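Local structure of pseudoperoxidase (Leishmania major, 5VIA) at residues 97-107 and 266-275; 9-17 and 284-292. The protein binds heme b in a peroxidase-like fold and is called a pseudoperoxidase. One frame throughout, in Å; residues are numbered along the deposited sequence.

Contact 1 of 2, residues 97-107 and 266-275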
loop_
_atom_site.group_PDB
_atom_site.type_symbol
_atom_site.label_atom_id
_atom_site.label_comp_id
_atom_site.label_asym_id
_atom_site.label_seq_id
_atom_site.Cartn_x
_atom_site.Cartn_y
_atom_site.Cartn_z
ATOM N N ILE A 97 7.865 -2.988 5.354
ATOM C CA ILE A 97 7.410 -2.419 6.616
ATOM C C ILE A 97 8.545 -2.415 7.642
ATOM O O ILE A 97 8.794 -1.400 8.315
ATOM C CB ILE A 97 6.213 -3.209 7.189
ATOM C CG1 ILE A 97 5.026 -3.162 6.224
ATOM C CG2 ILE A 97 5.793 -2.651 8.541
ATOM C CD1 ILE A 97 3.926 -4.154 6.576
ATOM N N LYS A 98 9.213 -3.557 7.782
ATOM C CA LYS A 98 10.360 -3.683 8.678
ATOM C C LYS A 98 11.429 -2.647 8.362
ATOM O O LYS A 98 11.968 -1.986 9.266
ATOM C CB LYS A 98 10.971 -5.085 8.545
ATOM C CG LYS A 98 12.147 -5.373 9.470
ATOM C CD LYS A 98 12.668 -6.793 9.249
ATOM C CE LYS A 98 13.647 -7.235 10.336
ATOM N NZ LYS A 98 14.934 -6.517 10.322
ATOM N N TYR A 99 11.751 -2.521 7.078
ATOM C CA TYR A 99 12.810 -1.600 6.670
ATOM C C TYR A 99 12.420 -0.172 7.032
ATOM O O TYR A 99 13.258 0.622 7.438
ATOM C CB TYR A 99 13.123 -1.728 5.169
ATOM C CG TYR A 99 14.141 -0.703 4.691
ATOM C CD1 TYR A 99 15.500 -0.896 4.892
ATOM C CD2 TYR A 99 13.728 0.468 4.061
ATOM C CE1 TYR A 99 16.426 0.040 4.469
ATOM C CE2 TYR A 99 14.643 1.416 3.638
ATOM C CZ TYR A 99 15.986 1.197 3.841
ATOM O OH TYR A 99 16.890 2.146 3.422
ATOM N N LEU A 100 11.132 0.136 6.914
ATOM C CA LEU A 100 10.653 1.483 7.191
ATOM C C LEU A 100 10.180 1.679 8.639
ATOM O O LEU A 100 9.350 2.554 8.917
ATOM C CB LEU A 100 9.558 1.867 6.197
ATOM C CG LEU A 100 10.034 1.891 4.744
ATOM C CD1 LEU A 100 8.867 2.106 3.809
ATOM C CD2 LEU A 100 11.108 2.972 4.543
ATOM N N ASN A 101 10.729 0.881 9.551
ATOM C CA ASN A 101 10.471 1.033 10.987
ATOM C C ASN A 101 8.988 0.921 11.336
ATOM O O ASN A 101 8.525 1.534 12.295
ATOM C CB ASN A 101 11.040 2.364 11.502
ATOM C CG ASN A 101 11.478 2.292 12.957
ATOM O OD1 ASN A 101 11.607 1.198 13.524
ATOM N ND2 ASN A 101 11.725 3.459 13.572
ATOM N N GLY A 102 8.251 0.136 10.556
ATOM C CA GLY A 102 6.823 -0.019 10.776
ATOM C C GLY A 102 6.496 -1.205 11.665
ATOM O O GLY A 102 7.381 -1.979 12.039
ATOM N N PRO A 103 5.221 -1.333 12.048
ATOM C CA PRO A 103 4.835 -2.481 12.870
ATOM C C PRO A 103 4.608 -3.695 11.979
ATOM O O PRO A 103 3.677 -3.696 11.171
ATOM C CB PRO A 103 3.514 -2.024 13.512
ATOM C CG PRO A 103 2.944 -1.026 12.547
ATOM C CD PRO A 103 4.137 -0.340 11.911
ATOM N N TYR A 104 5.444 -4.720 12.129
ATOM C CA TYR A 104 5.369 -5.885 11.247
ATOM C C TYR A 104 5.470 -7.209 12.005
ATOM O O TYR A 104 5.318 -8.276 11.409
ATOM C CB TYR A 104 6.494 -5.825 10.213
ATOM C CG TYR A 104 7.836 -6.141 10.819
ATOM C CD1 TYR A 104 8.577 -5.158 11.449
ATOM C CD2 TYR A 104 8.353 -7.433 10.779
ATOM C CE1 TYR A 104 9.788 -5.443 12.014
ATOM C CE2 TYR A 104 9.564 -7.723 11.352
ATOM C CZ TYR A 104 10.275 -6.720 11.956
ATOM O OH TYR A 104 11.481 -7.001 12.520
ATOM N N GLU A 105 5.756 -7.141 13.301
ATOM C CA GLU A 105 6.068 -8.337 14.085
ATOM C C GLU A 105 4.936 -9.368 14.141
ATOM O O GLU A 105 5.173 -10.567 13.984
ATOM C CB GLU A 105 6.506 -7.944 15.501
ATOM C CG GLU A 105 7.893 -7.283 15.592
ATOM C CD GLU A 105 7.874 -5.759 15.418
ATOM O OE1 GLU A 105 6.888 -5.210 14.869
ATOM O OE2 GLU A 105 8.867 -5.112 15.838
ATOM N N ALA A 106 3.714 -8.896 14.375
ATOM C CA ALA A 106 2.533 -9.758 14.356
ATOM C C ALA A 106 2.212 -10.243 12.945
ATOM O O ALA A 106 1.794 -11.387 12.757
ATOM C CB ALA A 106 1.338 -9.033 14.942
ATOM N N ILE A 107 2.391 -9.376 11.950
ATOM C CA ILE A 107 2.159 -9.777 10.562
ATOM C C ILE A 107 3.088 -10.935 10.208
ATOM O O ILE A 107 2.667 -11.917 9.595
ATOM C CB ILE A 107 2.428 -8.633 9.561
ATOM C CG1 ILE A 107 1.598 -7.389 9.889
ATOM C CG2 ILE A 107 2.121 -9.091 8.155
ATOM C CD1 ILE A 107 1.985 -6.147 9.045
ATOM N N TRP A 266 -3.451 1.904 16.867
ATOM C CA TRP A 266 -3.229 1.896 15.427
ATOM C C TRP A 266 -2.371 0.710 14.987
ATOM O O TRP A 266 -2.702 0.044 14.002
ATOM C CB TRP A 266 -2.618 3.207 14.910
ATOM C CG TRP A 266 -2.107 3.010 13.506
ATOM C CD1 TRP A 266 -2.848 2.963 12.360
ATOM C CD2 TRP A 266 -0.747 2.763 13.116
ATOM N NE1 TRP A 266 -2.026 2.727 11.277
ATOM C CE2 TRP A 266 -0.734 2.599 11.717
ATOM C CE3 TRP A 266 0.461 2.680 13.818
ATOM C CZ2 TRP A 266 0.437 2.345 11.008
ATOM C CZ3 TRP A 266 1.625 2.440 13.114
ATOM C CH2 TRP A 266 1.606 2.276 11.723
ATOM N N ARG A 267 -1.277 0.440 15.701
ATOM C CA ARG A 267 -0.399 -0.675 15.320
ATOM C C ARG A 267 -1.134 -2.020 15.297
ATOM O O ARG A 267 -0.907 -2.865 14.418
ATOM C CB ARG A 267 0.811 -0.769 16.248
ATOM C CG ARG A 267 1.863 0.313 16.004
ATOM C CD ARG A 267 3.182 -0.022 16.693
ATOM N NE ARG A 267 3.063 -0.070 18.144
ATOM C CZ ARG A 267 3.483 0.896 18.958
ATOM N NH1 ARG A 267 4.051 1.985 18.456
ATOM N NH2 ARG A 267 3.340 0.775 20.272
ATOM N N GLU A 268 -2.020 -2.215 16.265
ATOM C CA GLU A 268 -2.788 -3.455 16.338
ATOM C C GLU A 268 -3.686 -3.607 15.117
ATOM O O GLU A 268 -3.689 -4.653 14.455
ATOM C CB GLU A 268 -3.642 -3.463 17.606
ATOM C CG GLU A 268 -4.561 -4.659 17.701
ATOM C CD GLU A 268 -5.549 -4.532 18.838
ATOM O OE1 GLU A 268 -5.403 -5.280 19.832
ATOM O OE2 GLU A 268 -6.472 -3.689 18.733
ATOM N N GLN A 269 -4.441 -2.554 14.818
ATOM C CA GLN A 269 -5.380 -2.562 13.696
ATOM C C GLN A 269 -4.655 -2.649 12.346
ATOM O O GLN A 269 -5.131 -3.298 11.408
ATOM C CB GLN A 269 -6.266 -1.316 13.772
ATOM C CG GLN A 269 -7.129 -1.286 15.037
ATOM C CD GLN A 269 -8.130 -2.428 15.052
ATOM O OE1 GLN A 269 -8.737 -2.735 14.024
ATOM N NE2 GLN A 269 -8.308 -3.069 16.215
ATOM N N PHE A 270 -3.497 -2.000 12.257
ATOM C CA PHE A 270 -2.706 -2.020 11.033
ATOM C C PHE A 270 -2.280 -3.438 10.691
ATOM O O PHE A 270 -2.430 -3.887 9.558
ATOM C CB PHE A 270 -1.447 -1.137 11.189
ATOM C CG PHE A 270 -0.526 -1.191 9.998
ATOM C CD1 PHE A 270 -0.780 -0.419 8.881
ATOM C CD2 PHE A 270 0.583 -2.034 9.992
ATOM C CE1 PHE A 270 0.059 -0.473 7.766
ATOM C CE2 PHE A 270 1.435 -2.090 8.883
ATOM C CZ PHE A 270 1.168 -1.303 7.774
ATOM N N GLN A 271 -1.739 -4.146 11.673
ATOM C CA GLN A 271 -1.194 -5.468 11.406
ATOM C C GLN A 271 -2.319 -6.431 11.088
ATOM O O GLN A 271 -2.185 -7.291 10.214
ATOM C CB GLN A 271 -0.326 -5.951 12.580
ATOM C CG GLN A 271 0.908 -5.054 12.797
ATOM C CD GLN A 271 1.853 -5.588 13.846
ATOM O OE1 GLN A 271 2.705 -6.425 13.553
ATOM N NE2 GLN A 271 1.724 -5.096 15.072
ATOM N N SER A 272 -3.443 -6.270 11.774
ATOM C CA SER A 272 -4.597 -7.102 11.484
ATOM C C SER A 272 -5.116 -6.858 10.062
ATOM O O SER A 272 -5.417 -7.803 9.322
ATOM C CB SER A 272 -5.697 -6.857 12.521
ATOM O OG SER A 272 -6.896 -7.447 12.081
ATOM N N ALA A 273 -5.208 -5.589 9.676
ATOM C CA ALA A 273 -5.634 -5.234 8.323
ATOM C C ALA A 273 -4.653 -5.740 7.272
ATOM O O ALA A 273 -5.059 -6.291 6.237
ATOM C CB ALA A 273 -5.785 -3.719 8.192
ATOM N N PHE A 274 -3.362 -5.531 7.515
ATOM C CA PHE A 274 -2.373 -5.862 6.491
ATOM C C PHE A 274 -2.360 -7.362 6.257
ATOM O O PHE A 274 -2.296 -7.830 5.121
ATOM C CB PHE A 274 -0.980 -5.343 6.870
ATOM C CG PHE A 274 -0.063 -5.182 5.691
ATOM C CD1 PHE A 274 0.651 -6.264 5.203
ATOM C CD2 PHE A 274 0.077 -3.952 5.061
ATOM C CE1 PHE A 274 1.504 -6.127 4.104
ATOM C CE2 PHE A 274 0.935 -3.811 3.950
ATOM C CZ PHE A 274 1.635 -4.905 3.480
ATOM N N THR A 275 -2.446 -8.128 7.338
ATOM C CA THR A 275 -2.555 -9.573 7.210
ATOM C C THR A 275 -3.792 -10.013 6.405
ATOM O O THR A 275 -3.675 -10.857 5.509
ATOM C CB THR A 275 -2.513 -10.248 8.603
ATOM O OG1 THR A 275 -1.167 -10.204 9.091
ATOM C CG2 THR A 275 -2.969 -11.709 8.522
HETATM O O HOH W 1 0.527 -12.264 8.014
#

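Contact 2 of 2, residues 9-17 and 284-292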
loop_
_atom_site.group_PDB
_atom_site.type_symbol
_atom_site.label_atom_id
_atom_site.label_comp_id
_atom_site.label_asym_id
_atom_site.label_seq_id
_atom_site.Cartn_x
_atom_site.Cartn_y
_atom_site.Cartn_z
ATOM N N LYS A 9 1.593 -31.397 4.710
ATOM C CA LYS A 9 3.009 -31.188 4.978
ATOM C C LYS A 9 3.285 -29.792 5.532
ATOM O O LYS A 9 3.523 -28.851 4.775
ATOM C CB LYS A 9 3.842 -31.444 3.715
ATOM C CG LYS A 9 3.295 -30.798 2.444
ATOM C CD LYS A 9 4.242 -30.987 1.259
ATOM C CE LYS A 9 5.616 -30.375 1.518
ATOM N NZ LYS A 9 5.572 -28.892 1.707
ATOM N N ILE A 10 3.255 -29.663 6.856
ATOM C CA ILE A 10 3.610 -28.413 7.531
ATOM C C ILE A 10 5.087 -28.075 7.281
ATOM O O ILE A 10 5.878 -27.938 8.219
ATOM C CB ILE A 10 3.324 -28.509 9.050
ATOM C CG1 ILE A 10 3.501 -29.960 9.527
ATOM C CG2 ILE A 10 1.925 -27.978 9.372
ATOM C CD1 ILE A 10 2.440 -30.451 10.496
ATOM N N LYS A 11 5.433 -27.911 6.005
ATOM C CA LYS A 11 6.816 -27.933 5.547
ATOM C C LYS A 11 7.104 -26.867 4.489
ATOM O O LYS A 11 7.193 -27.181 3.300
ATOM C CB LYS A 11 7.120 -29.317 4.956
ATOM C CG LYS A 11 8.573 -29.571 4.554
ATOM C CD LYS A 11 8.655 -30.657 3.484
ATOM C CE LYS A 11 10.095 -31.044 3.191
ATOM N NZ LYS A 11 10.756 -31.606 4.401
ATOM N N PRO A 12 7.231 -25.598 4.907
ATOM C CA PRO A 12 7.867 -24.651 3.985
ATOM C C PRO A 12 9.325 -25.072 3.795
ATOM O O PRO A 12 9.909 -25.627 4.725
ATOM C CB PRO A 12 7.778 -23.311 4.731
ATOM C CG PRO A 12 7.478 -23.665 6.161
ATOM C CD PRO A 12 6.698 -24.937 6.110
ATOM N N LYS A 13 9.894 -24.848 2.615
ATOM C CA LYS A 13 11.283 -25.224 2.369
ATOM C C LYS A 13 12.226 -24.254 3.069
ATOM O O LYS A 13 13.307 -24.633 3.524
ATOM C CB LYS A 13 11.576 -25.254 0.867
ATOM C CG LYS A 13 12.984 -25.722 0.527
ATOM C CD LYS A 13 13.183 -25.871 -0.972
ATOM C CE LYS A 13 14.186 -26.968 -1.273
ATOM N NZ LYS A 13 15.447 -26.772 -0.508
ATOM N N TYR A 14 11.790 -23.002 3.169
ATOM C CA TYR A 14 12.618 -21.933 3.714
ATOM C C TYR A 14 12.042 -21.334 4.988
ATOM O O TYR A 14 10.856 -21.493 5.288
ATOM C CB TYR A 14 12.771 -20.817 2.683
ATOM C CG TYR A 14 13.125 -21.320 1.312
ATOM C CD1 TYR A 14 14.363 -21.894 1.067
ATOM C CD2 TYR A 14 12.221 -21.227 0.262
ATOM C CE1 TYR A 14 14.697 -22.363 -0.183
ATOM C CE2 TYR A 14 12.545 -21.689 -0.989
ATOM C CZ TYR A 14 13.787 -22.258 -1.211
ATOM O OH TYR A 14 14.128 -22.727 -2.464
ATOM N N ALA A 15 12.895 -20.633 5.727
ATOM C CA ALA A 15 12.453 -19.828 6.858
ATOM C C ALA A 15 11.979 -18.476 6.343
ATOM O O ALA A 15 12.663 -17.844 5.534
ATOM C CB ALA A 15 13.583 -19.646 7.845
ATOM N N ARG A 16 10.816 -18.034 6.815
ATOM C CA ARG A 16 10.226 -16.778 6.363
ATOM C C ARG A 16 11.094 -15.558 6.687
ATOM O O ARG A 16 11.016 -14.543 5.990
ATOM C CB ARG A 16 8.819 -16.610 6.949
ATOM C CG ARG A 16 8.784 -16.577 8.472
ATOM C CD ARG A 16 7.363 -16.634 9.022
ATOM N NE ARG A 16 7.378 -16.839 10.473
ATOM C CZ ARG A 16 6.303 -17.108 11.207
ATOM N NH1 ARG A 16 5.111 -17.213 10.630
ATOM N NH2 ARG A 16 6.422 -17.280 12.517
ATOM N N GLU A 17 11.919 -15.658 7.728
ATOM C CA GLU A 17 12.782 -14.546 8.126
ATOM C C GLU A 17 13.975 -14.391 7.190
ATOM O O GLU A 17 14.521 -13.291 7.053
ATOM C CB GLU A 17 13.288 -14.715 9.561
ATOM C CG GLU A 17 12.327 -15.417 10.493
ATOM C CD GLU A 17 12.459 -16.922 10.416
ATOM O OE1 GLU A 17 13.603 -17.416 10.282
ATOM O OE2 GLU A 17 11.417 -17.607 10.480
ATOM N N ARG A 284 -6.917 -21.983 0.991
ATOM C CA ARG A 284 -6.129 -23.051 1.596
ATOM C C ARG A 284 -4.714 -22.589 1.949
ATOM O O ARG A 284 -3.737 -23.277 1.660
ATOM C CB ARG A 284 -6.107 -24.296 0.694
ATOM C CG ARG A 284 -7.469 -25.012 0.591
ATOM C CD ARG A 284 -7.471 -26.158 -0.430
ATOM N NE ARG A 284 -7.434 -25.653 -1.800
ATOM C CZ ARG A 284 -8.507 -25.258 -2.487
ATOM N NH1 ARG A 284 -9.714 -25.309 -1.935
ATOM N NH2 ARG A 284 -8.371 -24.802 -3.729
ATOM N N LEU A 285 -4.620 -21.414 2.564
ATOM C CA LEU A 285 -3.357 -20.954 3.128
ATOM C C LEU A 285 -3.007 -21.807 4.344
ATOM O O LEU A 285 -3.890 -22.247 5.085
ATOM C CB LEU A 285 -3.422 -19.473 3.498
ATOM C CG LEU A 285 -3.525 -18.514 2.308
ATOM C CD1 LEU A 285 -3.339 -17.072 2.736
ATOM C CD2 LEU A 285 -2.525 -18.878 1.225
ATOM N N ARG A 286 -1.718 -22.060 4.537
ATOM C CA ARG A 286 -1.297 -22.993 5.569
ATOM C C ARG A 286 -0.580 -22.300 6.718
ATOM O O ARG A 286 0.268 -21.431 6.496
ATOM C CB ARG A 286 -0.418 -24.085 4.961
ATOM C CG ARG A 286 -1.091 -24.842 3.821
ATOM C CD ARG A 286 -0.370 -26.145 3.521
ATOM N NE ARG A 286 -0.494 -26.544 2.119
ATOM C CZ ARG A 286 0.151 -25.948 1.118
ATOM N NH1 ARG A 286 0.948 -24.916 1.364
ATOM N NH2 ARG A 286 -0.005 -26.374 -0.129
ATOM N N PRO A 287 -0.943 -22.663 7.958
ATOM C CA PRO A 287 -0.231 -22.148 9.130
ATOM C C PRO A 287 1.249 -22.491 9.050
ATOM O O PRO A 287 1.604 -23.600 8.658
ATOM C CB PRO A 287 -0.900 -22.885 10.289
ATOM C CG PRO A 287 -2.303 -23.115 9.801
ATOM C CD PRO A 287 -2.139 -23.438 8.335
ATOM N N TYR A 288 2.100 -21.530 9.394
ATOM C CA TYR A 288 3.540 -21.678 9.237
ATOM C C TYR A 288 4.127 -22.589 10.311
ATOM O O TYR A 288 3.655 -22.623 11.449
ATOM C CB TYR A 288 4.207 -20.301 9.283
ATOM C CG TYR A 288 5.708 -20.294 9.086
ATOM C CD1 TYR A 288 6.262 -20.201 7.815
ATOM C CD2 TYR A 288 6.571 -20.348 10.175
ATOM C CE1 TYR A 288 7.624 -20.181 7.632
ATOM C CE2 TYR A 288 7.942 -20.327 9.998
ATOM C CZ TYR A 288 8.459 -20.244 8.728
ATOM O OH TYR A 288 9.822 -20.219 8.551
ATOM N N SER A 289 5.155 -23.331 9.923
ATOM C CA SER A 289 5.909 -24.169 10.840
ATOM C C SER A 289 7.367 -23.945 10.482
ATOM O O SER A 289 7.694 -23.800 9.302
ATOM C CB SER A 289 5.535 -25.639 10.638
ATOM O OG SER A 289 5.974 -26.445 11.717
ATOM N N ASP A 290 8.244 -23.882 11.476
ATOM C CA ASP A 290 9.664 -23.734 11.180
ATOM C C ASP A 290 10.147 -25.008 10.500
ATOM O O ASP A 290 9.965 -26.101 11.034
ATOM C CB ASP A 290 10.473 -23.453 12.449
ATOM C CG ASP A 290 11.945 -23.213 12.163
ATOM O OD1 ASP A 290 12.311 -22.069 11.813
ATOM O OD2 ASP A 290 12.739 -24.170 12.286
ATOM N N PRO A 291 10.753 -24.870 9.309
ATOM C CA PRO A 291 11.180 -26.019 8.505
ATOM C C PRO A 291 12.321 -26.795 9.157
ATOM O O PRO A 291 12.577 -27.940 8.785
ATOM C CB PRO A 291 11.675 -25.367 7.213
ATOM C CG PRO A 291 12.093 -24.005 7.612
ATOM C CD PRO A 291 11.128 -23.590 8.682
ATOM N N ASN A 292 12.988 -26.170 10.121
ATOM C CA ASN A 292 14.156 -26.758 10.762
ATOM C C ASN A 292 13.832 -27.422 12.100
ATOM O O ASN A 292 12.686 -27.430 12.543
ATOM C CB ASN A 292 15.234 -25.688 10.955
ATOM C CG ASN A 292 15.679 -25.068 9.644
ATOM O OD1 ASN A 292 16.089 -25.771 8.720
ATOM N ND2 ASN A 292 15.591 -23.746 9.552
#

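Contact 1 of 2, residues 97-107 and 266-275
I97 sets its CD1 methyl over the centre of one face of the F274 ring, 3.8 Å from CD1 to the centroid and only 6° off the ring normal, a clear CH-pi contact. The same methyl also lies at the edge of the F270 ring, CD1 to CE2 4.0 Å, so one carbon serves two aromatics. The carbonyl O of P103 sits at that F270 edge too, 3.6 Å from CE2; it is buried and finds no hydrogen-bond partner in the model. The P103 ring leans on both W266 and F270, its CG 3.6 Å from F270 CD2, while W266 turns its own NE1 to the A154 carbonyl.

Q271 supplies the polar grip. Extended beyond CG (chi2 -174°), it carries OE1 to the start of helix 105-109, where A106 N donates at 2.8 Å with a bent N-H...O angle of 132°. I107 N adds a weak, longer bond to the same oxygen. The I107 side chain fits as a knob among F270, Q271, F274 and T275, CG1 packing 3.6 Å from Q271 CB. A water joins I107 O to T275 OG1.

Helix 85-99 ends in a Schellman motif with N101 at C-prime, and the turn into helix 105-109 packs on helix 263-279. The F274 ring of helix 263-279 comes within about 4 Å of the heme (nearest atoms), so this end of the contact borders the heme pocket of the peroxidase-type fold.

Contact 2 of 2, residues 9-17 and 284-292
An arginine-tyrosine stack at the entrance to a helix, where the two ends of the modelled chain meet, is the heart of this contact. R16, the first residue of helix 16-29, lays its guanidinium flat on the Y288 ring, with the planes 9° apart and R16 CZ 3.4 Å from Y288 CD2. The cation-pi contact is off-centre, because it is the R16 CD methylene that occupies the middle of the face, 3.6 Å from CD to the ring centroid. The side chain leaves the backbone with CG between N and the carbonyl carbon (chi1 60°), then runs extended from CG to NE, which spreads its whole length over the phenol.

Y288 is also held at its far end. R16 N donates to Y288 OH at 3.0 Å, with an N-H...O angle of 157°, so one residue covers a face of the ring and donates to its hydroxyl oxygen. A15, the N-cap residue, comes up at the ring edge, its CA 3.2 Å from Y288 OH.

Prolines fill in around this pair. P12 CG approaches Y288 CE1 obliquely at 3.8 Å and also packs on the S289 carbonyl O, while P291 lies along the backbone of residues 12-14, its CG 3.6 Å from Y14 O. Farther out, the S289 CB rests against I10 O at 3.4 Å. D290 OD2 accepts from N292 N in an Asx turn at the end of the modelled chain.

The contact lies at the surface, away from the residues that bind the heme. The short, weakly bonded strand 286-287 runs antiparallel to strand 112-113, R286 hydrogen-bonding through its backbone to W113, which also makes a cation-pi contact with R286 and touches P12, while Y14 meets Y80 edge-to-face just beyond helix 67-79.

How the contacts relate
The centres of the two contacts are 20 Å apart, and their nearest atoms come to about 6 Å without touching. Along the chain the order is 9-17, 97-107, 266-275, 284-292, so contact 2 joins the outer pair of segments and contact 1 the inner pair. Strand 286-287 of contact 2 is the next element after helix 263-279 of contact 1. In the other segment of contact 1, helix 105-109 leads into strand 112-113, the antiparallel partner of 286-287. The same two lengths of chain therefore run from the helical packing beside the heme out to the surface, where the C-terminal tail meets the N-terminal segment.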